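Local coordinates for putative cytoplasmic protein (Salmonella enterica subsp. enterica serovar Typhimurium, PDB 4IQN) that is of unknown function, a single-chain, putatively cytoplasmic protein assigned to the uncharacterised DUF5066 family, at residues N146-I151 / S165-L170; M4-T9 / L187-W192; K17-K22 / L59-D64; M71-T76 / I126-V131. All coordinates share one frame; numbering follows the deposited sequence.

Interaction 1. Residues N146-I151 / S165-L170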
# COMPACT_ATOMS: atom_id res chain seq x y z
N ASN A 146 -9.16 -13.98 3.57
CA ASN A 146 -9.05 -13.91 2.10
C ASN A 146 -7.62 -13.75 1.62
O ASN A 146 -7.38 -13.52 0.43
CB ASN A 146 -9.82 -12.71 1.55
CG ASN A 146 -11.28 -12.72 1.91
OD1 ASN A 146 -11.86 -11.69 2.32
ND2 ASN A 146 -11.89 -13.84 1.74
N GLY A 147 -6.66 -13.83 2.53
CA GLY A 147 -5.26 -13.65 2.13
C GLY A 147 -4.84 -12.22 1.85
O GLY A 147 -3.96 -11.99 1.05
N GLU A 148 -5.50 -11.26 2.50
CA GLU A 148 -5.22 -9.85 2.30
C GLU A 148 -4.62 -9.20 3.53
O GLU A 148 -4.88 -9.62 4.64
CB GLU A 148 -6.51 -9.09 1.92
CG GLU A 148 -7.08 -9.58 0.60
CD GLU A 148 -6.16 -9.31 -0.62
OE1 GLU A 148 -5.45 -8.25 -0.64
OE2 GLU A 148 -6.17 -10.15 -1.57
N TYR A 149 -3.84 -8.15 3.30
CA TYR A 149 -3.36 -7.27 4.34
C TYR A 149 -4.20 -5.98 4.35
O TYR A 149 -4.83 -5.63 3.36
CB TYR A 149 -1.93 -6.87 4.11
CG TYR A 149 -0.94 -7.98 4.24
CD1 TYR A 149 -0.63 -8.52 5.46
CD2 TYR A 149 -0.29 -8.49 3.09
CE1 TYR A 149 0.34 -9.53 5.55
CE2 TYR A 149 0.63 -9.51 3.18
CZ TYR A 149 0.93 -10.03 4.43
OH TYR A 149 1.84 -11.03 4.58
N PRO A 150 -4.14 -5.22 5.45
CA PRO A 150 -4.87 -3.93 5.42
C PRO A 150 -4.22 -2.90 4.51
O PRO A 150 -3.06 -3.04 4.10
CB PRO A 150 -4.77 -3.44 6.87
CG PRO A 150 -4.25 -4.57 7.66
CD PRO A 150 -3.49 -5.46 6.73
N ILE A 151 -4.97 -1.85 4.18
CA ILE A 151 -4.44 -0.67 3.54
C ILE A 151 -4.25 0.43 4.59
O ILE A 151 -5.08 0.59 5.49
CB ILE A 151 -5.42 -0.18 2.47
CG1 ILE A 151 -5.49 -1.23 1.34
CG2 ILE A 151 -5.06 1.21 1.93
CD1 ILE A 151 -4.23 -1.28 0.49
N SER A 165 -8.58 -3.95 2.64
CA SER A 165 -7.58 -4.53 1.76
C SER A 165 -7.48 -3.78 0.46
O SER A 165 -8.32 -2.91 0.16
CB SER A 165 -7.99 -5.95 1.42
OG SER A 165 -9.12 -6.02 0.56
N LEU A 166 -6.48 -4.16 -0.35
CA LEU A 166 -6.35 -3.68 -1.71
C LEU A 166 -7.61 -3.98 -2.57
O LEU A 166 -7.93 -3.22 -3.49
CB LEU A 166 -5.09 -4.30 -2.36
CG LEU A 166 -4.69 -3.72 -3.73
CD1 LEU A 166 -4.45 -2.23 -3.65
CD2 LEU A 166 -3.46 -4.45 -4.26
N VAL A 167 -8.30 -5.08 -2.27
CA VAL A 167 -9.54 -5.42 -2.95
C VAL A 167 -10.59 -4.32 -2.74
O VAL A 167 -11.15 -3.80 -3.70
CB VAL A 167 -10.09 -6.79 -2.53
CG1 VAL A 167 -11.42 -7.12 -3.19
CG2 VAL A 167 -9.08 -7.90 -2.87
N GLU A 168 -10.83 -3.94 -1.50
CA GLU A 168 -11.77 -2.86 -1.21
C GLU A 168 -11.31 -1.54 -1.85
O GLU A 168 -12.11 -0.82 -2.45
CB GLU A 168 -11.94 -2.69 0.30
CG GLU A 168 -12.87 -1.53 0.67
CD GLU A 168 -13.23 -1.42 2.12
OE1 GLU A 168 -12.63 -2.11 2.99
OE2 GLU A 168 -14.16 -0.62 2.43
N TYR A 169 -10.02 -1.24 -1.74
CA TYR A 169 -9.47 -0.04 -2.33
C TYR A 169 -9.78 0.01 -3.83
O TYR A 169 -10.29 1.02 -4.35
CB TYR A 169 -7.95 0.08 -2.05
CG TYR A 169 -7.27 1.15 -2.84
CD1 TYR A 169 -7.29 2.48 -2.42
CD2 TYR A 169 -6.61 0.87 -4.04
CE1 TYR A 169 -6.70 3.48 -3.15
CE2 TYR A 169 -5.98 1.84 -4.77
CZ TYR A 169 -6.02 3.17 -4.34
OH TYR A 169 -5.42 4.17 -5.09
N LEU A 170 -9.50 -1.08 -4.55
CA LEU A 170 -9.69 -1.07 -5.98
C LEU A 170 -11.16 -1.03 -6.41
O LEU A 170 -11.49 -0.36 -7.41
CB LEU A 170 -8.97 -2.26 -6.63
CG LEU A 170 -7.46 -2.09 -6.65
CD1 LEU A 170 -6.87 -3.37 -7.25
CD2 LEU A 170 -7.00 -0.88 -7.45
O HOH W 1 -4.43 -6.12 0.63

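Interaction 2. Residues M4-T9 / L187-W192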
# COMPACT_ATOMS: atom_id res chain seq x y z
N MSE A 4 -23.95 -8.43 -3.14
CA MSE A 4 -22.91 -8.10 -4.16
C MSE A 4 -21.72 -9.04 -4.14
O MSE A 4 -21.26 -9.42 -3.07
CB MSE A 4 -22.35 -6.67 -4.01
CG MSE A 4 -21.28 -6.42 -5.07
SE MSE A 4 -20.82 -4.51 -5.24
CE MSE A 4 -19.33 -4.72 -6.51
N ASP A 5 -21.20 -9.38 -5.32
CA ASP A 5 -20.09 -10.32 -5.44
C ASP A 5 -18.76 -9.57 -5.52
O ASP A 5 -18.49 -8.87 -6.51
CB ASP A 5 -20.28 -11.22 -6.67
CG ASP A 5 -19.76 -12.65 -6.44
OD1 ASP A 5 -19.65 -13.10 -5.27
OD2 ASP A 5 -19.48 -13.35 -7.44
N ILE A 6 -17.93 -9.75 -4.47
CA ILE A 6 -16.70 -8.96 -4.30
C ILE A 6 -15.42 -9.79 -4.23
O ILE A 6 -14.37 -9.38 -3.63
CB ILE A 6 -16.83 -7.99 -3.12
CG1 ILE A 6 -17.49 -8.67 -1.92
CG2 ILE A 6 -17.67 -6.79 -3.55
CD1 ILE A 6 -16.55 -9.52 -1.10
N SER A 7 -15.50 -10.94 -4.88
CA SER A 7 -14.36 -11.85 -5.00
C SER A 7 -13.19 -11.24 -5.77
O SER A 7 -13.32 -10.33 -6.58
CB SER A 7 -14.79 -13.13 -5.71
OG SER A 7 -15.07 -12.86 -7.08
N LEU A 8 -12.02 -11.80 -5.54
CA LEU A 8 -10.88 -11.41 -6.31
C LEU A 8 -11.07 -11.69 -7.83
O LEU A 8 -10.69 -10.88 -8.68
CB LEU A 8 -9.65 -12.12 -5.73
CG LEU A 8 -8.33 -11.75 -6.31
CD1 LEU A 8 -8.13 -10.24 -6.36
CD2 LEU A 8 -7.29 -12.48 -5.47
N THR A 9 -11.71 -12.81 -8.16
CA THR A 9 -11.93 -13.19 -9.57
C THR A 9 -12.76 -12.13 -10.26
O THR A 9 -12.43 -11.69 -11.38
CB THR A 9 -12.62 -14.56 -9.70
OG1 THR A 9 -11.70 -15.58 -9.29
CG2 THR A 9 -13.02 -14.84 -11.14
N LEU A 187 -20.87 0.04 -1.95
CA LEU A 187 -19.61 -0.51 -1.37
C LEU A 187 -19.51 -0.39 0.15
O LEU A 187 -18.44 -0.54 0.71
CB LEU A 187 -18.41 0.11 -2.06
CG LEU A 187 -18.37 -0.08 -3.59
CD1 LEU A 187 -17.16 0.62 -4.19
CD2 LEU A 187 -18.38 -1.54 -3.93
N HIS A 188 -20.62 -0.14 0.82
CA HIS A 188 -20.65 -0.15 2.29
C HIS A 188 -20.98 -1.55 2.77
O HIS A 188 -22.07 -1.83 3.23
CB HIS A 188 -21.63 0.89 2.84
CG HIS A 188 -21.21 2.29 2.61
ND1 HIS A 188 -21.48 2.97 1.44
CD2 HIS A 188 -20.55 3.17 3.41
CE1 HIS A 188 -20.99 4.20 1.52
NE2 HIS A 188 -20.42 4.34 2.71
N LEU A 189 -20.03 -2.48 2.61
CA LEU A 189 -20.31 -3.87 2.87
C LEU A 189 -19.92 -4.23 4.31
O LEU A 189 -18.83 -3.86 4.77
CB LEU A 189 -19.53 -4.74 1.88
CG LEU A 189 -19.69 -4.42 0.39
CD1 LEU A 189 -18.92 -5.42 -0.42
CD2 LEU A 189 -21.14 -4.48 0.06
N PRO A 190 -20.81 -4.94 5.03
CA PRO A 190 -20.54 -5.25 6.45
C PRO A 190 -19.32 -6.10 6.60
O PRO A 190 -18.62 -5.97 7.60
CB PRO A 190 -21.79 -5.99 6.91
CG PRO A 190 -22.58 -6.27 5.70
CD PRO A 190 -22.20 -5.27 4.67
N GLN A 191 -19.03 -6.94 5.62
CA GLN A 191 -17.83 -7.80 5.79
C GLN A 191 -16.54 -7.01 5.75
O GLN A 191 -15.54 -7.37 6.43
CB GLN A 191 -17.83 -9.00 4.83
CG GLN A 191 -17.81 -8.63 3.38
CD GLN A 191 -19.21 -8.55 2.74
OE1 GLN A 191 -20.22 -8.03 3.32
NE2 GLN A 191 -19.27 -9.06 1.50
N TRP A 192 -16.52 -5.94 4.94
CA TRP A 192 -15.40 -5.02 4.93
C TRP A 192 -15.25 -4.26 6.22
O TRP A 192 -14.15 -4.18 6.77
CB TRP A 192 -15.44 -4.09 3.74
CG TRP A 192 -15.17 -4.76 2.40
CD1 TRP A 192 -14.55 -5.99 2.18
CD2 TRP A 192 -15.42 -4.22 1.11
NE1 TRP A 192 -14.43 -6.22 0.84
CE2 TRP A 192 -14.98 -5.17 0.15
CE3 TRP A 192 -16.06 -3.05 0.65
CZ2 TRP A 192 -15.06 -4.95 -1.22
CZ3 TRP A 192 -16.17 -2.85 -0.70
CH2 TRP A 192 -15.69 -3.81 -1.63

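Interaction 3. Residues K17-K22 / L59-D64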
# COMPACT_ATOMS: atom_id res chain seq x y z
N LYS A 17 -11.50 -4.86 -17.55
CA LYS A 17 -12.48 -4.04 -18.22
C LYS A 17 -12.10 -2.58 -18.32
O LYS A 17 -12.34 -1.98 -19.34
CB LYS A 17 -13.85 -4.19 -17.57
CG LYS A 17 -14.94 -3.41 -18.28
CD LYS A 17 -16.32 -3.79 -17.75
CE LYS A 17 -17.39 -2.98 -18.47
NZ LYS A 17 -18.54 -3.84 -18.83
N VAL A 18 -11.50 -2.01 -17.28
CA VAL A 18 -11.15 -0.58 -17.28
C VAL A 18 -9.71 -0.26 -17.70
O VAL A 18 -9.37 0.91 -17.93
CB VAL A 18 -11.37 0.07 -15.87
CG1 VAL A 18 -12.81 -0.08 -15.40
CG2 VAL A 18 -10.41 -0.51 -14.84
N ASN A 19 -8.86 -1.27 -17.79
CA ASN A 19 -7.42 -1.07 -17.97
C ASN A 19 -7.13 -0.18 -19.18
O ASN A 19 -7.55 -0.46 -20.29
CB ASN A 19 -6.73 -2.41 -18.13
CG ASN A 19 -5.21 -2.32 -18.13
OD1 ASN A 19 -4.60 -1.28 -17.90
ND2 ASN A 19 -4.60 -3.45 -18.36
N ARG A 20 -6.40 0.89 -18.94
CA ARG A 20 -6.08 1.86 -19.97
C ARG A 20 -4.71 1.57 -20.60
O ARG A 20 -4.32 2.23 -21.57
CB ARG A 20 -6.13 3.26 -19.37
CG ARG A 20 -7.53 3.73 -18.97
CD ARG A 20 -8.34 4.10 -20.17
NE ARG A 20 -7.60 5.07 -20.98
CZ ARG A 20 -7.70 6.39 -20.86
NH1 ARG A 20 -8.52 6.95 -19.97
NH2 ARG A 20 -6.96 7.17 -21.65
N ASN A 21 -3.99 0.59 -20.06
CA ASN A 21 -2.70 0.21 -20.59
C ASN A 21 -2.87 -0.59 -21.85
O ASN A 21 -3.46 -1.66 -21.84
CB ASN A 21 -1.93 -0.66 -19.60
CG ASN A 21 -0.60 -1.11 -20.16
OD1 ASN A 21 -0.00 -0.44 -20.99
ND2 ASN A 21 -0.13 -2.24 -19.70
N LYS A 22 -2.31 -0.06 -22.93
CA LYS A 22 -2.44 -0.65 -24.25
C LYS A 22 -1.44 -1.80 -24.47
O LYS A 22 -1.55 -2.53 -25.44
CB LYS A 22 -2.22 0.43 -25.33
CG LYS A 22 -3.06 1.69 -25.20
CD LYS A 22 -4.55 1.43 -25.43
CE LYS A 22 -5.27 2.71 -25.84
NZ LYS A 22 -4.58 3.35 -26.99
N LEU A 59 -0.50 -8.80 -10.67
CA LEU A 59 0.76 -9.06 -11.38
C LEU A 59 0.62 -10.13 -12.45
O LEU A 59 1.27 -10.07 -13.49
CB LEU A 59 1.84 -9.46 -10.40
CG LEU A 59 2.32 -8.31 -9.52
CD1 LEU A 59 3.11 -8.92 -8.38
CD2 LEU A 59 3.12 -7.27 -10.29
N ALA A 60 -0.24 -11.09 -12.18
CA ALA A 60 -0.52 -12.13 -13.16
C ALA A 60 -1.30 -11.62 -14.37
O ALA A 60 -1.35 -12.30 -15.39
CB ALA A 60 -1.25 -13.29 -12.50
N TYR A 61 -1.91 -10.44 -14.27
CA TYR A 61 -2.74 -9.95 -15.35
C TYR A 61 -1.95 -8.91 -16.17
O TYR A 61 -1.78 -9.05 -17.39
CB TYR A 61 -4.09 -9.40 -14.83
CG TYR A 61 -4.72 -8.48 -15.85
CD1 TYR A 61 -4.95 -8.93 -17.14
CD2 TYR A 61 -5.00 -7.16 -15.54
CE1 TYR A 61 -5.46 -8.08 -18.10
CE2 TYR A 61 -5.51 -6.30 -16.50
CZ TYR A 61 -5.74 -6.78 -17.78
OH TYR A 61 -6.23 -5.97 -18.74
N ASP A 62 -1.41 -7.91 -15.50
CA ASP A 62 -0.70 -6.84 -16.17
C ASP A 62 0.08 -6.04 -15.15
O ASP A 62 -0.49 -5.24 -14.39
CB ASP A 62 -1.72 -5.97 -16.90
CG ASP A 62 -1.09 -4.81 -17.66
OD1 ASP A 62 0.17 -4.72 -17.76
OD2 ASP A 62 -1.90 -3.97 -18.16
N ARG A 63 1.40 -6.20 -15.18
CA ARG A 63 2.25 -5.51 -14.22
C ARG A 63 2.26 -4.00 -14.47
O ARG A 63 2.76 -3.25 -13.62
CB ARG A 63 3.67 -6.08 -14.24
CG ARG A 63 4.54 -5.50 -15.30
CD ARG A 63 5.85 -6.27 -15.42
NE ARG A 63 5.65 -7.57 -16.03
CZ ARG A 63 6.64 -8.44 -16.23
NH1 ARG A 63 7.87 -8.12 -15.88
NH2 ARG A 63 6.40 -9.60 -16.78
N ASP A 64 1.72 -3.59 -15.62
CA ASP A 64 1.72 -2.19 -16.04
C ASP A 64 0.29 -1.62 -16.18
O ASP A 64 0.06 -0.62 -16.88
CB ASP A 64 2.48 -2.08 -17.38
CG ASP A 64 3.98 -2.34 -17.24
OD1 ASP A 64 4.56 -1.96 -16.19
OD2 ASP A 64 4.60 -2.92 -18.19

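Interaction 4. Residues M71-T76 / I126-V131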
# COMPACT_ATOMS: atom_id res chain seq x y z
N MSE A 71 -4.03 6.02 -14.58
CA MSE A 71 -2.86 6.16 -13.70
C MSE A 71 -2.52 4.80 -13.14
O MSE A 71 -3.41 3.96 -12.96
CB MSE A 71 -3.17 7.13 -12.55
CG MSE A 71 -3.70 8.45 -13.07
SE MSE A 71 -4.07 9.72 -11.62
CE MSE A 71 -2.31 9.74 -10.78
N PRO A 72 -1.25 4.56 -12.84
CA PRO A 72 -0.82 3.25 -12.37
C PRO A 72 -1.29 2.91 -10.96
O PRO A 72 -1.80 3.79 -10.26
CB PRO A 72 0.70 3.32 -12.45
CG PRO A 72 1.04 4.76 -12.31
CD PRO A 72 -0.10 5.48 -12.98
N VAL A 73 -1.13 1.65 -10.56
CA VAL A 73 -1.48 1.17 -9.22
C VAL A 73 -0.32 0.45 -8.55
O VAL A 73 -0.06 0.62 -7.33
CB VAL A 73 -2.64 0.20 -9.30
CG1 VAL A 73 -3.02 -0.33 -7.92
CG2 VAL A 73 -3.84 0.84 -10.00
N ILE A 74 0.36 -0.38 -9.33
CA ILE A 74 1.39 -1.25 -8.79
C ILE A 74 2.75 -1.00 -9.43
O ILE A 74 3.55 -1.91 -9.53
CB ILE A 74 0.97 -2.72 -8.96
CG1 ILE A 74 0.64 -3.03 -10.42
CG2 ILE A 74 -0.25 -3.04 -8.11
CD1 ILE A 74 0.49 -4.50 -10.68
N GLU A 75 3.01 0.23 -9.85
CA GLU A 75 4.26 0.57 -10.53
C GLU A 75 5.44 0.69 -9.57
O GLU A 75 6.48 0.04 -9.74
CB GLU A 75 4.10 1.85 -11.31
CG GLU A 75 5.30 2.30 -12.09
CD GLU A 75 4.95 3.51 -12.91
OE1 GLU A 75 5.09 4.62 -12.38
OE2 GLU A 75 4.48 3.34 -14.04
N THR A 76 5.29 1.53 -8.56
CA THR A 76 6.36 1.84 -7.64
C THR A 76 6.91 0.60 -6.93
O THR A 76 8.14 0.48 -6.69
CB THR A 76 5.86 2.88 -6.60
OG1 THR A 76 5.54 4.11 -7.27
CG2 THR A 76 6.91 3.14 -5.54
N ILE A 126 4.19 -1.82 1.47
CA ILE A 126 4.26 -1.84 0.02
C ILE A 126 3.54 -0.61 -0.46
O ILE A 126 2.34 -0.43 -0.14
CB ILE A 126 3.61 -3.11 -0.59
CG1 ILE A 126 4.38 -4.39 -0.21
CG2 ILE A 126 3.54 -2.99 -2.10
CD1 ILE A 126 3.71 -5.65 -0.75
N ARG A 127 4.22 0.21 -1.25
CA ARG A 127 3.61 1.45 -1.75
C ARG A 127 2.68 1.14 -2.89
O ARG A 127 3.03 0.38 -3.79
CB ARG A 127 4.68 2.43 -2.22
CG ARG A 127 4.24 3.83 -2.63
CD ARG A 127 3.56 4.56 -1.50
NE ARG A 127 3.71 6.00 -1.67
CZ ARG A 127 2.84 6.79 -2.29
NH1 ARG A 127 1.69 6.34 -2.80
NH2 ARG A 127 3.12 8.08 -2.36
N ILE A 128 1.49 1.73 -2.86
CA ILE A 128 0.51 1.63 -3.97
C ILE A 128 0.39 3.02 -4.59
O ILE A 128 0.31 4.03 -3.87
CB ILE A 128 -0.86 1.19 -3.43
CG1 ILE A 128 -0.80 -0.23 -2.89
CG2 ILE A 128 -1.99 1.33 -4.49
CD1 ILE A 128 -0.57 -1.33 -3.92
N ASP A 129 0.37 3.08 -5.92
CA ASP A 129 0.29 4.34 -6.63
C ASP A 129 -1.18 4.77 -6.63
O ASP A 129 -2.05 3.98 -6.91
CB ASP A 129 0.84 4.19 -8.02
CG ASP A 129 2.30 3.72 -8.00
OD1 ASP A 129 3.17 4.56 -7.63
OD2 ASP A 129 2.56 2.53 -8.31
N HIS A 130 -1.42 6.02 -6.28
CA HIS A 130 -2.76 6.50 -5.97
C HIS A 130 -3.21 7.53 -6.99
O HIS A 130 -2.40 8.03 -7.78
CB HIS A 130 -2.77 7.09 -4.56
CG HIS A 130 -4.13 7.48 -4.07
ND1 HIS A 130 -5.24 6.68 -4.24
CD2 HIS A 130 -4.56 8.59 -3.42
CE1 HIS A 130 -6.29 7.28 -3.71
NE2 HIS A 130 -5.90 8.45 -3.22
N VAL A 131 -4.51 7.79 -7.02
CA VAL A 131 -5.11 8.66 -8.01
C VAL A 131 -5.20 10.10 -7.52
O VAL A 131 -5.53 10.99 -8.30
CB VAL A 131 -6.50 8.14 -8.40
CG1 VAL A 131 -6.38 6.76 -9.03
CG2 VAL A 131 -7.45 8.09 -7.18
O HOH W 2 -1.13 6.55 -9.79

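Interaction 1. Residues N146-I151 / S165-L170
Glu148 reaches over the start of helix 166-174, its side chain meeting Ser165 first and Val167 at its end. Its CB lies 3.5 Å from Ser165 CB, close enough that the two methylenes rub directly. CG sits over the same serine, near both CB and OG. CG stands beside the backbone N (chi1 -63°), and a second bend at chi2 brings the carboxylate to Val167. CD and OE2 then come up to Val167 CG2, with OE2 at 3.9 Å, the two side chains crossing at about a right angle. OE1 accepts from a water and also from Ser54 OG. That water, water 1, is a three-way bridge: it donates to Glu148 OE1 at 2.7 Å and to Tyr149 O at 2.8 Å, and accepts from Leu166 N at 3.0 Å. A first-turn amide of the helix is thereby satisfied through solvent. The setting is a helix N-terminus with Ser165 as N-cap, its OG accepting weakly from Val167 N and Glu168 N. A carboxylate beside such an end would probably be favoured by the helix dipole. Tyr149 O also takes a CA-H...O contact from Ser165 CA. Further along, Ile151, the first residue of strand 151-155, sets CG1 against the serine carbonyl carbon, Ser165 C, at 3.4 Å, while its CD1 lies over Leu166 N and CA, 4.2 Å from Leu166 CB. Tyr169 gives its CB to Ile151 CG1 at 4.4 Å, and its ring then leads away from Ile151.

Interaction 2. Residues M4-T9 / L187-W192
Ile6 is the main bump of this contact, fitting into a hollow walled by Leu189, Gln191 and Trp192. Its CG2 branch meets Leu189 CD1 at 3.6 Å and the Trp192 ring at CZ2, 4.0 Å away. The approach to the indole is oblique. The other branch also touches Leu189 CD1 through CG1, then goes on to Gln191, where CD1 lies 3.8 Å from Gln191 NE2; this is a van der Waals contact between methyl and amide nitrogen. Ile6 CG1 sits between the backbone N and the carbonyl carbon (chi1 43°), which leaves CG2 for Trp192 and turns CG1 and CD1 to the glutamine. Leu189 shapes the hollow from within its own segment: its CD1 rests on one face of the Trp192 indole, 3.6 Å above the plane and near the ring's border, while Leu187 CB meets the edge of that ring in plane. Ile6 runs antiparallel to Leu189 and to Trp192 as they pass. A second, shallower bump is Met4, a selenomethionine. Its chain runs straight from CG (chi2 166°, chi3 174°), and its SE reaches Leu187 CD2 at 4.1 Å, crossing it obliquely. No hydrogen bond links the two segments, so the fit depends on apolar shape. Tyr171 of helix 166-174 touches both Met4 and Ile6, and its OH bonds Ser7 O. Gln191 lies on the exposed side, whereas Leu187 and Trp192 are buried. The arrangement is a small apolar cluster joining two helix N-termini, with Ser7 as N-cap of helix 8-18 and Leu189 in the N-cap position of helix 190-207.

Interaction 3. Residues K17-K22 / L59-D64
Two Asx turns face each other at this surface contact, one beginning at Asn19, just beyond helix 8-18, the other at Asp62. Asp62 OD2 is gripped by two amides. Asn19 ND2 approaches it at 2.8 Å on the anti lone pair, and Asn21 ND2 at 2.9 Å on the syn lone pair; both bonds are nearly straight. The Asn21 amide is almost coplanar with the carboxylate and adds a weak bond to OD1, whereas the Asn19 amide is turned 44° from it. The second N-H of Asn19 ND2 goes to Tyr61 OH at 3.0 Å, also within the amide plane, so both protons are used and the amide's rotation is fixed. CG of Asn19 lies opposite its backbone N (chi1 -172°), carrying the amide toward Asp62 and Tyr61. Asn19 OD1 accepts from Asn21 N at 2.9 Å and from Leu66 N, while Asp62 OD1 accepts from Asp64 N at 2.9 Å and from Thr25 N. Such a concentration of N-H donors would probably stabilise the aspartate as an anion. The arrangement is one of two Asx turns, Asn19 after helix 8-18 and Asp62 in its loop, joined through the amides of Asn19 and Asn21.

Interaction 4. Residues M71-T76 / I126-V131
Asp129 is held tightly by the turn at Glu75 and Thr76. Its OD2 accepts from Thr76 N on the syn lone pair at 2.9 Å, nearly straight at 170°, and weakly from Glu75 N at 2.8 Å. OD1 lies 2.4 Å from Thr76 OG1, a distance so short that it is doubtful. The Asp129 CG position beside its own backbone N (chi1 -59°) raises the carboxylate toward these donors, which would probably stabilise its negative charge. Beneath it, Asp129 N donates to Val73 O at 2.9 Å, from above the carbonyl plane. The buried side is apolar: Val73 CG1 lies beside Ile128 CG2 at 3.9 Å, the two side chains pointing the same way, with Leu170 and Tyr169 of helix 166-174 packed on them. Toward Met71 the fit is looser. There the two segments are bridged by water 2, which donates to Pro72 O at 2.9 Å and His130 O at 2.8 Å, and the selenomethionine, in one of two conformers, makes a doubtful contact with Val131. Arg127 touches Thr76 CG2 through its CG and forms a salt bridge with Glu95. The arrangement is a loop bound alongside edge strand 124-128 of the four-stranded antiparallel sheet and the residues that follow it.

Helix 166-174 ties interactions 1 and 4 together: their centres are 14 Å apart, and Tyr169 OH meets His130 ND1 at 2.7 Å, a probable hydrogen bond, while Leu166 CD1 packs on Ile128 CD1 at 4.0 Å. Interactions 1 and 2 lie closer, with centres 11 Å apart, and touch where Val167 CG1 meets Ile6 O. Interaction 3 joins interaction 4 through Ile74, whose CD1 lies 3.8 Å from Leu59 CD2. Interactions 2 and 3 both involve helix 8-18 but do not touch, their nearest atoms about 9 Å apart. Along the chain, interaction 2 encloses the other three, bringing residues 4-9 and 187-192 together.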